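Local coordinates for protein putative adhesin (Bacteroides fragilis NCTC 9343, PDB 3PET) that is of unknown function but, as a putative lipoprotein adhesin built as a right-handed beta-helix, may take part in cell adhesion, at residues 55-60 / 66-71; 93-96 / 100-103; 153-158 / 179-184; 187-192 / 199-204. One frame throughout, in Å; residues are numbered along the deposited sequence.

How the contacts relate
All four contacts lie in a single right-handed beta-helix and follow one another along both the chain and the solenoid. Contact 1 is a surface hairpin whose second strand, 64-69, runs parallel to strand 23-26; that strand also pairs with 92-95 of contact 2, and the centres of contacts 1 and 2 are about 15 Å apart. From contact 2 to contact 3 the centres are about 16 Å apart, and the centres of contacts 1 and 4 about 39 Å. Contacts 3 and 4 touch, since strands 181-185 and 199-202 are parallel neighbours. Contacts 2, 3 and 4 thus sample the apolar interior at successive levels, while contact 1 adds an antiparallel hairpin.

Contact 1 (55-60 / 66-71); sequences LIQVAV and FLSIDK
Gln57 and Ser68 face each other as a hydrogen-bonded pair in the antiparallel beta hairpin of strands 56-61 and 64-69. Gln57 N donates to Ser68 O at 2.7 Å, and Ser68 N returns a bond of 2.9 Å to Gln57 O. Ala59 and Phe66 form the next such pair toward the turn; there Phe66 N reaches Ala59 O at 2.7 Å with an angle of 172° at the hydrogen, straighter than its partner bond from Ala59 N to Phe66 O. On the face carrying these four residues, the Gln57 chain bends at chi2 (98°) and folds back over the neighbouring strand, which leaves OE1 3.1 Å from Ser68 OG. The other face is apolar. Val58 and Leu67 lie side by side there, with Val58 CG2 3.9 Å from Leu67 CD2. Leu44 lies against both, and Ile83 and Ile85 add to the packing round Leu67. Leu67 also shares backbone bonds with Asp25 and Gly27, joining the hairpin to strand 23-26 and the residue just after it in the beta-helix. Beyond the last strand pairs, a water bridges the open end, donating to Leu55 O and accepting at 2.7 Å from Asp70 N.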
loop_
_atom_site.group_PDB
_atom_site.type_symbol
_atom_site.label_atom_id
_atom_site.label_comp_id
_atom_site.label_asym_id
_atom_site.label_seq_id
_atom_site.Cartn_x
_atom_site.Cartn_y
_atom_site.Cartn_z
ATOM N N LEU A 55 3.385 -18.880 -20.750
ATOM C CA LEU A 55 2.168 -18.192 -20.290
ATOM C C LEU A 55 2.200 -16.671 -20.564
ATOM O O LEU A 55 1.178 -16.007 -20.426
ATOM C CB LEU A 55 1.937 -18.418 -18.786
ATOM C CG LEU A 55 1.759 -19.859 -18.289
ATOM C CD1 LEU A 55 1.561 -19.866 -16.798
ATOM C CD2 LEU A 55 0.572 -20.559 -18.957
ATOM N N ILE A 56 3.353 -16.128 -20.933
ATOM C CA ILE A 56 3.481 -14.684 -21.149
ATOM C C ILE A 56 3.181 -14.305 -22.601
ATOM O O ILE A 56 3.823 -14.799 -23.526
ATOM C CB ILE A 56 4.866 -14.163 -20.689
ATOM C CG1 ILE A 56 5.091 -14.505 -19.166
ATOM C CG2 ILE A 56 4.987 -12.621 -20.980
ATOM C CD1 ILE A 56 6.406 -14.126 -18.591
ATOM N N GLN A 57 2.216 -13.413 -22.795
ATOM C CA GLN A 57 1.905 -12.937 -24.147
ATOM C C GLN A 57 2.665 -11.627 -24.344
ATOM O O GLN A 57 2.739 -10.787 -23.439
ATOM C CB GLN A 57 0.389 -12.765 -24.358
ATOM C CG GLN A 57 -0.413 -14.057 -24.197
ATOM C CD GLN A 57 -1.034 -14.171 -22.823
ATOM O OE1 GLN A 57 -1.469 -13.176 -22.224
ATOM N NE2 GLN A 57 -1.060 -15.376 -22.291
ATOM N N VAL A 58 3.248 -11.484 -25.519
ATOM C CA VAL A 58 4.130 -10.367 -25.854
ATOM C C VAL A 58 3.629 -9.652 -27.105
ATOM O O VAL A 58 3.309 -10.309 -28.078
ATOM C CB VAL A 58 5.566 -10.944 -26.072
ATOM C CG1 VAL A 58 6.530 -9.880 -26.626
ATOM C CG2 VAL A 58 6.123 -11.565 -24.781
ATOM N N ALA A 59 3.617 -8.314 -27.100
ATOM C CA ALA A 59 3.234 -7.509 -28.271
ATOM C C ALA A 59 3.781 -6.113 -28.166
ATOM O O ALA A 59 3.828 -5.547 -27.080
ATOM C CB ALA A 59 1.706 -7.436 -28.412
ATOM N N VAL A 60 4.168 -5.541 -29.303
ATOM C CA VAL A 60 4.563 -4.136 -29.365
ATOM C C VAL A 60 3.469 -3.440 -30.169
ATOM O O VAL A 60 3.151 -3.844 -31.283
ATOM C CB VAL A 60 5.996 -3.857 -29.912
ATOM C CG1 VAL A 60 6.232 -2.350 -30.066
ATOM C CG2 VAL A 60 7.058 -4.473 -28.998
ATOM N N PHE A 66 3.958 -4.535 -24.542
ATOM C CA PHE A 66 2.928 -5.060 -23.648
ATOM C C PHE A 66 3.253 -6.485 -23.278
ATOM O O PHE A 66 3.410 -7.321 -24.156
ATOM C CB PHE A 66 1.528 -4.988 -24.302
ATOM C CG PHE A 66 0.970 -3.594 -24.464
ATOM C CD1 PHE A 66 0.237 -2.999 -23.447
ATOM C CD2 PHE A 66 1.132 -2.902 -25.649
ATOM C CE1 PHE A 66 -0.293 -1.708 -23.610
ATOM C CE2 PHE A 66 0.574 -1.640 -25.821
ATOM C CZ PHE A 66 -0.119 -1.043 -24.801
ATOM N N LEU A 67 3.334 -6.766 -21.985
ATOM C CA LEU A 67 3.562 -8.108 -21.458
ATOM C C LEU A 67 2.334 -8.484 -20.636
ATOM O O LEU A 67 1.968 -7.758 -19.733
ATOM C CB LEU A 67 4.847 -8.159 -20.605
ATOM C CG LEU A 67 6.143 -7.633 -21.240
ATOM C CD1 LEU A 67 7.261 -7.584 -20.211
ATOM C CD2 LEU A 67 6.569 -8.494 -22.456
ATOM N N SER A 68 1.652 -9.562 -21.002
ATOM C CA SER A 68 0.444 -9.968 -20.300
ATOM C C SER A 68 0.431 -11.465 -20.052
ATOM O O SER A 68 1.305 -12.185 -20.537
ATOM C CB SER A 68 -0.788 -9.554 -21.093
ATOM O OG SER A 68 -0.749 -10.136 -22.381
ATOM N N ILE A 69 -0.551 -11.930 -19.254
ATOM C CA ILE A 69 -0.741 -13.345 -18.918
ATOM C C ILE A 69 -2.213 -13.685 -18.986
ATOM O O ILE A 69 -3.064 -12.790 -18.932
ATOM C CB ILE A 69 -0.145 -13.723 -17.514
ATOM C CG1 ILE A 69 -0.843 -12.965 -16.360
ATOM C CG2 ILE A 69 1.373 -13.517 -17.470
ATOM C CD1 ILE A 69 -0.772 -13.643 -15.015
ATOM N N ASP A 70 -2.515 -14.991 -19.079
ATOM C CA ASP A 70 -3.863 -15.507 -18.949
ATOM C C ASP A 70 -4.087 -15.519 -17.427
ATOM O O ASP A 70 -3.525 -16.360 -16.714
ATOM C CB ASP A 70 -4.023 -16.905 -19.613
ATOM C CG ASP A 70 -5.402 -17.537 -19.413
ATOM O OD1 ASP A 70 -6.235 -16.947 -18.687
ATOM O OD2 ASP A 70 -5.659 -18.596 -20.009
ATOM N N LYS A 71 -4.850 -14.557 -16.939
ATOM C CA LYS A 71 -5.063 -14.388 -15.486
ATOM C C LYS A 71 -5.866 -15.555 -14.849
ATOM O O LYS A 71 -5.850 -15.708 -13.629
ATOM C CB LYS A 71 -5.751 -13.050 -15.210
ATOM C CG LYS A 71 -4.869 -11.858 -15.631
ATOM C CD LYS A 71 -5.671 -10.573 -15.484
ATOM C CE LYS A 71 -4.944 -9.388 -16.063
ATOM N NZ LYS A 71 -5.854 -8.224 -16.223
HETATM O O HOH W 1 -0.920 -17.134 -19.518
#

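Contact 2 (93-96 / 100-103); sequences ISFK and DVHI
Lys96 NZ is held by two groups, Ser94 OG at 3.3 Å and the carboxylate of Asp25 in a salt bridge, along the outer face of a strand whose inner residues, Ile93 and Phe95, meet Val101 and Ile103. The inner contact has no hydrogen bond and rests on branched methyls and one ring. Val101 CG2 sits over a face of the Phe95 ring, 3.9 Å from its centroid and 26° off the normal, a CH-pi contact displaced toward the rim; its nearest ring atom is Phe95 CD1 at 3.6 Å. With chi1 at -177°, Val101 turns CG1 opposite its backbone N and CG2 opposite its carbonyl carbon. The two branches can therefore serve different partners: CG2 takes the ring, and CG1 comes 4.2 Å from Ile93 CD1. That same Ile93 CD1 also meets Ile103 CD1 at 4.0 Å, the two side chains overlapping as they come in from facing walls. Ile32 lies against Phe95, and Tyr34 and Ile124 against Ile103. Outside, the His102 ring stacks on Tyr33. Strands 93-95 and 101-103 run roughly antiparallel, their axes 10.4 Å apart, and meet through side chains alone, as in the filled interior of a right-handed beta-helix.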
loop_
_atom_site.group_PDB
_atom_site.type_symbol
_atom_site.label_atom_id
_atom_site.label_comp_id
_atom_site.label_asym_id
_atom_site.label_seq_id
_atom_site.Cartn_x
_atom_site.Cartn_y
_atom_site.Cartn_z
ATOM N N ILE A 93 7.151 3.538 -17.848
ATOM C CA ILE A 93 6.959 2.218 -17.257
ATOM C C ILE A 93 5.618 2.232 -16.574
ATOM O O ILE A 93 5.396 3.028 -15.656
ATOM C CB ILE A 93 8.084 1.713 -16.286
ATOM C CG1 ILE A 93 9.487 1.733 -16.952
ATOM C CG2 ILE A 93 7.750 0.267 -15.783
ATOM C CD1 ILE A 93 10.645 1.582 -15.961
ATOM N N SER A 94 4.729 1.350 -17.009
ATOM C CA SER A 94 3.439 1.105 -16.364
ATOM C C SER A 94 3.462 -0.332 -15.855
ATOM O O SER A 94 3.529 -1.267 -16.662
ATOM C CB SER A 94 2.289 1.343 -17.331
ATOM O OG SER A 94 1.090 1.108 -16.619
ATOM N N PHE A 95 3.542 -0.510 -14.531
ATOM C CA PHE A 95 3.651 -1.850 -13.974
ATOM C C PHE A 95 2.397 -2.211 -13.202
ATOM O O PHE A 95 2.012 -1.497 -12.280
ATOM C CB PHE A 95 4.917 -2.008 -13.102
ATOM C CG PHE A 95 5.114 -3.425 -12.598
ATOM C CD1 PHE A 95 5.663 -4.402 -13.418
ATOM C CD2 PHE A 95 4.764 -3.773 -11.302
ATOM C CE1 PHE A 95 5.863 -5.700 -12.945
ATOM C CE2 PHE A 95 4.935 -5.081 -10.841
ATOM C CZ PHE A 95 5.475 -6.034 -11.669
ATOM N N LYS A 96 1.773 -3.345 -13.582
ATOM C CA LYS A 96 0.526 -3.818 -12.992
ATOM C C LYS A 96 0.593 -5.309 -12.641
ATOM O O LYS A 96 -0.426 -5.965 -12.661
ATOM C CB LYS A 96 -0.661 -3.569 -13.955
ATOM C CG LYS A 96 -0.813 -2.130 -14.456
ATOM C CD LYS A 96 -1.928 -2.006 -15.484
ATOM C CE LYS A 96 -1.400 -1.873 -16.891
ATOM N NZ LYS A 96 -1.630 -0.507 -17.442
ATOM N N ASP A 100 9.558 -7.080 -8.927
ATOM C CA ASP A 100 10.327 -5.832 -8.849
ATOM C C ASP A 100 10.760 -5.360 -10.213
ATOM O O ASP A 100 10.979 -6.189 -11.104
ATOM C CB ASP A 100 11.559 -6.012 -7.940
ATOM C CG ASP A 100 11.215 -6.407 -6.507
ATOM O OD1 ASP A 100 10.158 -5.985 -6.013
ATOM O OD2 ASP A 100 11.982 -7.166 -5.908
ATOM N N VAL A 101 10.847 -4.023 -10.398
ATOM C CA VAL A 101 11.277 -3.423 -11.671
ATOM C C VAL A 101 12.621 -2.747 -11.412
ATOM O O VAL A 101 12.721 -1.888 -10.525
ATOM C CB VAL A 101 10.231 -2.457 -12.315
ATOM C CG1 VAL A 101 10.723 -1.922 -13.664
ATOM C CG2 VAL A 101 8.867 -3.148 -12.488
ATOM N N HIS A 102 13.655 -3.133 -12.186
ATOM C CA HIS A 102 14.992 -2.571 -12.004
ATOM C C HIS A 102 15.513 -1.906 -13.249
ATOM O O HIS A 102 15.259 -2.373 -14.365
ATOM C CB HIS A 102 16.015 -3.669 -11.623
ATOM C CG HIS A 102 15.749 -4.400 -10.343
ATOM N ND1 HIS A 102 16.392 -4.051 -9.164
ATOM C CD2 HIS A 102 14.973 -5.486 -10.114
ATOM C CE1 HIS A 102 15.940 -4.894 -8.248
ATOM N NE2 HIS A 102 15.104 -5.791 -8.779
ATOM N N ILE A 103 16.292 -0.831 -13.040
ATOM C CA ILE A 103 17.152 -0.129 -14.003
ATOM C C ILE A 103 18.456 -0.011 -13.224
ATOM O O ILE A 103 18.669 0.972 -12.501
ATOM C CB ILE A 103 16.617 1.216 -14.560
ATOM C CG1 ILE A 103 15.177 1.100 -15.146
ATOM C CG2 ILE A 103 17.636 1.797 -15.574
ATOM C CD1 ILE A 103 14.587 2.465 -15.849
#

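Contact 3 (153-158 / 179-184); sequences LHSKGV and GDITCN
Strands 153-155 and 181-184 run almost exactly antiparallel, at 178°, with their axes 9.1 Å apart, so that they meet through their side chains, with no hydrogen bond across. They belong to different walls of the right-handed beta-helix and face each other through its core. Leu153 and Ser155 point inward from one wall, Ile181 and Cys183 from the other. Ile181 is the shared centre, and its branches divide the work. CG1 stands opposite the carbonyl carbon (chi1 -59°) and carries CD1 alongside the first strand, where it lies 3.4 Å from Ser155 OG and 3.7 Å from the carbonyl oxygen of Leu153. CG2, opposite the backbone N, instead turns to Leu153 CD1 at 4.0 Å, the two side chains crossing at a slant. The hydroxyl of Ser155 thus packs beside an aliphatic branch. Ile161 lies against both Ser155 and Leu153, with Ser175 adding to the surroundings of the serine and Val134 and Ala163 to those of the leucine. The first strand is hydrogen-bonded to the coils on either side: Leu153 with Glu172 and Ser174, His154 with Val134 and Ser136. Farther along the second strand comes Cys183, whose CB lies 3.7 Å from Leu153 CD1, while the sulfur of that cysteine turns on to the next coil and packs against Tyr201 CB and Ile189 CD1.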
loop_
_atom_site.group_PDB
_atom_site.type_symbol
_atom_site.label_atom_id
_atom_site.label_comp_id
_atom_site.label_asym_id
_atom_site.label_seq_id
_atom_site.Cartn_x
_atom_site.Cartn_y
_atom_site.Cartn_z
ATOM N N LEU A 153 6.567 13.650 -7.600
ATOM C CA LEU A 153 6.517 12.413 -6.804
ATOM C C LEU A 153 5.192 12.336 -6.094
ATOM O O LEU A 153 4.952 13.115 -5.163
ATOM C CB LEU A 153 7.699 12.388 -5.794
ATOM C CG LEU A 153 9.108 12.645 -6.375
ATOM C CD1 LEU A 153 10.165 12.724 -5.265
ATOM C CD2 LEU A 153 9.505 11.571 -7.404
ATOM N N HIS A 154 4.303 11.440 -6.559
ATOM C CA HIS A 154 2.953 11.323 -6.021
ATOM C C HIS A 154 2.714 9.903 -5.543
ATOM O O HIS A 154 2.587 8.973 -6.346
ATOM C CB HIS A 154 1.893 11.746 -7.073
ATOM C CG HIS A 154 2.131 13.102 -7.663
ATOM N ND1 HIS A 154 2.029 14.265 -6.898
ATOM C CD2 HIS A 154 2.467 13.443 -8.926
ATOM C CE1 HIS A 154 2.328 15.260 -7.714
ATOM N NE2 HIS A 154 2.594 14.815 -8.946
ATOM N N SER A 155 2.678 9.732 -4.227
ATOM C CA SER A 155 2.464 8.418 -3.641
ATOM C C SER A 155 1.015 8.296 -3.231
ATOM O O SER A 155 0.473 9.225 -2.631
ATOM C CB SER A 155 3.421 8.187 -2.476
ATOM O OG SER A 155 3.320 9.196 -1.480
ATOM N N LYS A 156 0.368 7.175 -3.604
ATOM C CA LYS A 156 -1.064 6.936 -3.337
ATOM C C LYS A 156 -1.365 5.547 -2.782
ATOM O O LYS A 156 -2.486 5.309 -2.352
ATOM C CB LYS A 156 -1.900 7.140 -4.621
ATOM C CG LYS A 156 -1.855 8.566 -5.153
ATOM C CD LYS A 156 -2.377 8.670 -6.576
ATOM C CE LYS A 156 -2.412 10.117 -6.999
ATOM N NZ LYS A 156 -2.917 10.291 -8.386
ATOM N N GLY A 157 -0.398 4.638 -2.825
ATOM C CA GLY A 157 -0.609 3.281 -2.340
ATOM C C GLY A 157 0.012 3.058 -0.981
ATOM O O GLY A 157 -0.028 3.937 -0.107
ATOM N N VAL A 158 0.591 1.874 -0.787
ATOM C CA VAL A 158 1.268 1.538 0.472
ATOM C C VAL A 158 2.754 1.331 0.143
ATOM O O VAL A 158 3.094 0.431 -0.625
ATOM C CB VAL A 158 0.630 0.313 1.171
ATOM C CG1 VAL A 158 1.390 -0.045 2.448
ATOM C CG2 VAL A 158 -0.844 0.578 1.480
ATOM N N GLY A 179 2.782 5.827 3.810
ATOM C CA GLY A 179 4.197 5.801 3.471
ATOM C C GLY A 179 4.803 7.182 3.361
ATOM O O GLY A 179 4.089 8.185 3.347
ATOM N N ASP A 180 6.134 7.226 3.279
ATOM C CA ASP A 180 6.914 8.451 3.267
ATOM C C ASP A 180 7.482 8.781 1.916
ATOM O O ASP A 180 7.704 7.885 1.101
ATOM C CB ASP A 180 8.095 8.306 4.244
ATOM C CG ASP A 180 7.718 8.099 5.703
ATOM O OD1 ASP A 180 6.621 8.547 6.107
ATOM O OD2 ASP A 180 8.530 7.517 6.445
ATOM N N ILE A 181 7.783 10.065 1.701
ATOM C CA ILE A 181 8.507 10.502 0.503
ATOM C C ILE A 181 9.790 11.152 0.988
ATOM O O ILE A 181 9.728 12.089 1.778
ATOM C CB ILE A 181 7.717 11.457 -0.444
ATOM C CG1 ILE A 181 6.414 10.812 -0.949
ATOM C CG2 ILE A 181 8.601 11.929 -1.628
ATOM C CD1 ILE A 181 5.534 11.766 -1.736
ATOM N N THR A 182 10.944 10.653 0.540
ATOM C CA THR A 182 12.236 11.278 0.814
ATOM C C THR A 182 12.675 11.823 -0.519
ATOM O O THR A 182 12.576 11.119 -1.514
ATOM C CB THR A 182 13.237 10.324 1.485
ATOM O OG1 THR A 182 12.639 9.806 2.676
ATOM C CG2 THR A 182 14.565 11.033 1.845
ATOM N N CYS A 183 13.034 13.112 -0.580
ATOM C CA CYS A 183 13.382 13.721 -1.863
ATOM C C CYS A 183 14.479 14.762 -1.674
ATOM O O CYS A 183 15.034 14.893 -0.580
ATOM C CB CYS A 183 12.146 14.300 -2.551
ATOM S SG CYS A 183 11.280 15.549 -1.568
ATOM N N ASN A 184 14.866 15.421 -2.769
ATOM C CA ASN A 184 15.994 16.325 -2.794
ATOM C C ASN A 184 15.709 17.453 -3.786
ATOM O O ASN A 184 15.681 17.237 -4.995
ATOM C CB ASN A 184 17.233 15.504 -3.169
ATOM C CG ASN A 184 18.563 16.174 -3.038
ATOM O OD1 ASN A 184 18.697 17.392 -3.087
ATOM N ND2 ASN A 184 19.591 15.362 -2.898
#

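Contact 4 (187-192 / 199-204); sequences ESIDAA and IKYKGS
Ile189 and Tyr201 make the tight part of this contact, the isoleucine meeting the tyrosine with both branches. Its CG2 stands over the centre of the Tyr201 ring, 4.2 Å from the centroid and 11° off the normal, in a CH-pi contact. CD1 reaches the root of the same side chain, 3.6 Å from Tyr201 CB. The ring is placed there by a chi1 of 64°, which sets CG between the backbone N and the carbonyl carbon, and by a nearly perpendicular turn at chi2. One step along, Ile199 fills the space beside the small Ala191: Ile199 CG2 lies 4.1 Å from Ala191 CB, and Ile199 CD1 runs on to the backbone, 3.5 Å from Ala192 O. Val171 backs Ile189, and Leu210 backs Ala191. The end near residues 187 and 204 is looser. The chain turns a corner at Glu187, whose side chain starts away from the other segment, as does that of Ser204; both are exposed and neither makes a contact across. Toward this side the phenol of Tyr201 forms a weak hydrogen bond with Lys208 NZ, while Asn220 ND2 donates to the backbone oxygens of Tyr201 and Gly203. The strands run at 164° with axes 8.5 Å apart and no hydrogen bond between them; aliphatic and aromatic groups meeting from facing walls in this way make up the core of a right-handed beta-helix coil.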
loop_
_atom_site.group_PDB
_atom_site.type_symbol
_atom_site.label_atom_id
_atom_site.label_comp_id
_atom_site.label_asym_id
_atom_site.label_seq_id
_atom_site.Cartn_x
_atom_site.Cartn_y
_atom_site.Cartn_z
ATOM N N GLU A 187 16.232 23.949 -5.813
ATOM C CA GLU A 187 15.704 25.296 -6.050
ATOM C C GLU A 187 14.271 25.522 -5.513
ATOM O O GLU A 187 13.995 26.602 -4.986
ATOM C CB GLU A 187 15.726 25.624 -7.553
ATOM C CG GLU A 187 17.132 25.741 -8.133
ATOM C CD GLU A 187 17.242 25.999 -9.629
ATOM O OE1 GLU A 187 16.224 25.864 -10.349
ATOM O OE2 GLU A 187 18.366 26.304 -10.087
ATOM N N SER A 188 13.362 24.551 -5.699
ATOM C CA SER A 188 11.988 24.728 -5.225
ATOM C C SER A 188 11.350 23.412 -4.818
ATOM O O SER A 188 11.692 22.351 -5.357
ATOM C CB SER A 188 11.121 25.412 -6.281
ATOM O OG SER A 188 10.903 24.584 -7.408
ATOM N N ILE A 189 10.409 23.489 -3.857
ATOM C CA ILE A 189 9.680 22.307 -3.417
ATOM C C ILE A 189 8.236 22.678 -3.103
ATOM O O ILE A 189 7.965 23.602 -2.339
ATOM C CB ILE A 189 10.319 21.477 -2.255
ATOM C CG1 ILE A 189 9.463 20.184 -1.996
ATOM C CG2 ILE A 189 10.510 22.318 -0.955
ATOM C CD1 ILE A 189 10.108 19.078 -1.364
ATOM N N ASP A 190 7.317 21.956 -3.731
ATOM C CA ASP A 190 5.893 22.023 -3.448
ATOM C C ASP A 190 5.587 20.680 -2.800
ATOM O O ASP A 190 5.752 19.641 -3.446
ATOM C CB ASP A 190 5.084 22.288 -4.730
ATOM C CG ASP A 190 3.676 22.795 -4.480
ATOM O OD1 ASP A 190 2.985 22.230 -3.599
ATOM O OD2 ASP A 190 3.251 23.731 -5.186
ATOM N N ALA A 191 5.286 20.671 -1.488
ATOM C CA ALA A 191 5.067 19.414 -0.765
ATOM C C ALA A 191 3.725 19.417 -0.059
ATOM O O ALA A 191 3.374 20.418 0.587
ATOM C CB ALA A 191 6.200 19.173 0.246
ATOM N N ALA A 192 2.952 18.303 -0.202
ATOM C CA ALA A 192 1.633 18.200 0.431
ATOM C C ALA A 192 1.453 16.854 1.122
ATOM O O ALA A 192 1.406 15.829 0.448
ATOM C CB ALA A 192 0.534 18.406 -0.610
ATOM N N ILE A 199 6.905 13.799 4.456
ATOM C CA ILE A 199 7.750 14.213 3.320
ATOM C C ILE A 199 9.033 14.825 3.896
ATOM O O ILE A 199 8.979 15.772 4.682
ATOM C CB ILE A 199 7.027 15.163 2.318
ATOM C CG1 ILE A 199 5.777 14.461 1.705
ATOM C CG2 ILE A 199 8.003 15.657 1.235
ATOM C CD1 ILE A 199 4.812 15.343 0.935
ATOM N N LYS A 200 10.174 14.225 3.549
ATOM C CA LYS A 200 11.488 14.676 3.988
ATOM C C LYS A 200 12.265 15.147 2.774
ATOM O O LYS A 200 12.347 14.418 1.798
ATOM C CB LYS A 200 12.246 13.559 4.733
ATOM C CG LYS A 200 11.737 13.304 6.158
ATOM C CD LYS A 200 12.157 11.937 6.690
ATOM C CE LYS A 200 11.357 10.787 6.101
ATOM N NZ LYS A 200 11.750 9.478 6.689
ATOM N N TYR A 201 12.797 16.368 2.809
ATOM C CA TYR A 201 13.541 16.832 1.643
ATOM C C TYR A 201 14.919 17.358 2.020
ATOM O O TYR A 201 15.067 18.121 2.989
ATOM C CB TYR A 201 12.746 17.916 0.874
ATOM C CG TYR A 201 12.498 19.194 1.656
ATOM C CD1 TYR A 201 11.394 19.320 2.491
ATOM C CD2 TYR A 201 13.336 20.299 1.511
ATOM C CE1 TYR A 201 11.166 20.494 3.214
ATOM C CE2 TYR A 201 13.105 21.482 2.212
ATOM C CZ TYR A 201 12.022 21.576 3.058
ATOM O OH TYR A 201 11.828 22.732 3.774
ATOM N N LYS A 202 15.919 16.971 1.231
ATOM C CA LYS A 202 17.271 17.489 1.322
ATOM C C LYS A 202 17.315 18.768 0.493
ATOM O O LYS A 202 16.424 18.985 -0.351
ATOM C CB LYS A 202 18.293 16.460 0.759
ATOM C CG LYS A 202 18.454 15.173 1.569
ATOM C CD LYS A 202 19.541 14.317 0.939
ATOM C CE LYS A 202 19.614 12.922 1.501
ATOM N NZ LYS A 202 20.563 12.064 0.730
ATOM N N GLY A 203 18.334 19.589 0.731
ATOM C CA GLY A 203 18.590 20.822 -0.009
ATOM C C GLY A 203 18.175 22.090 0.701
ATOM O O GLY A 203 17.597 22.046 1.786
ATOM N N SER A 204 18.460 23.239 0.075
ATOM C CA SER A 204 18.082 24.559 0.591
ATOM C C SER A 204 17.287 25.300 -0.490
ATOM O O SER A 204 17.781 26.271 -1.065
ATOM C CB SER A 204 19.311 25.352 1.037
ATOM O OG SER A 204 20.008 24.638 2.040
#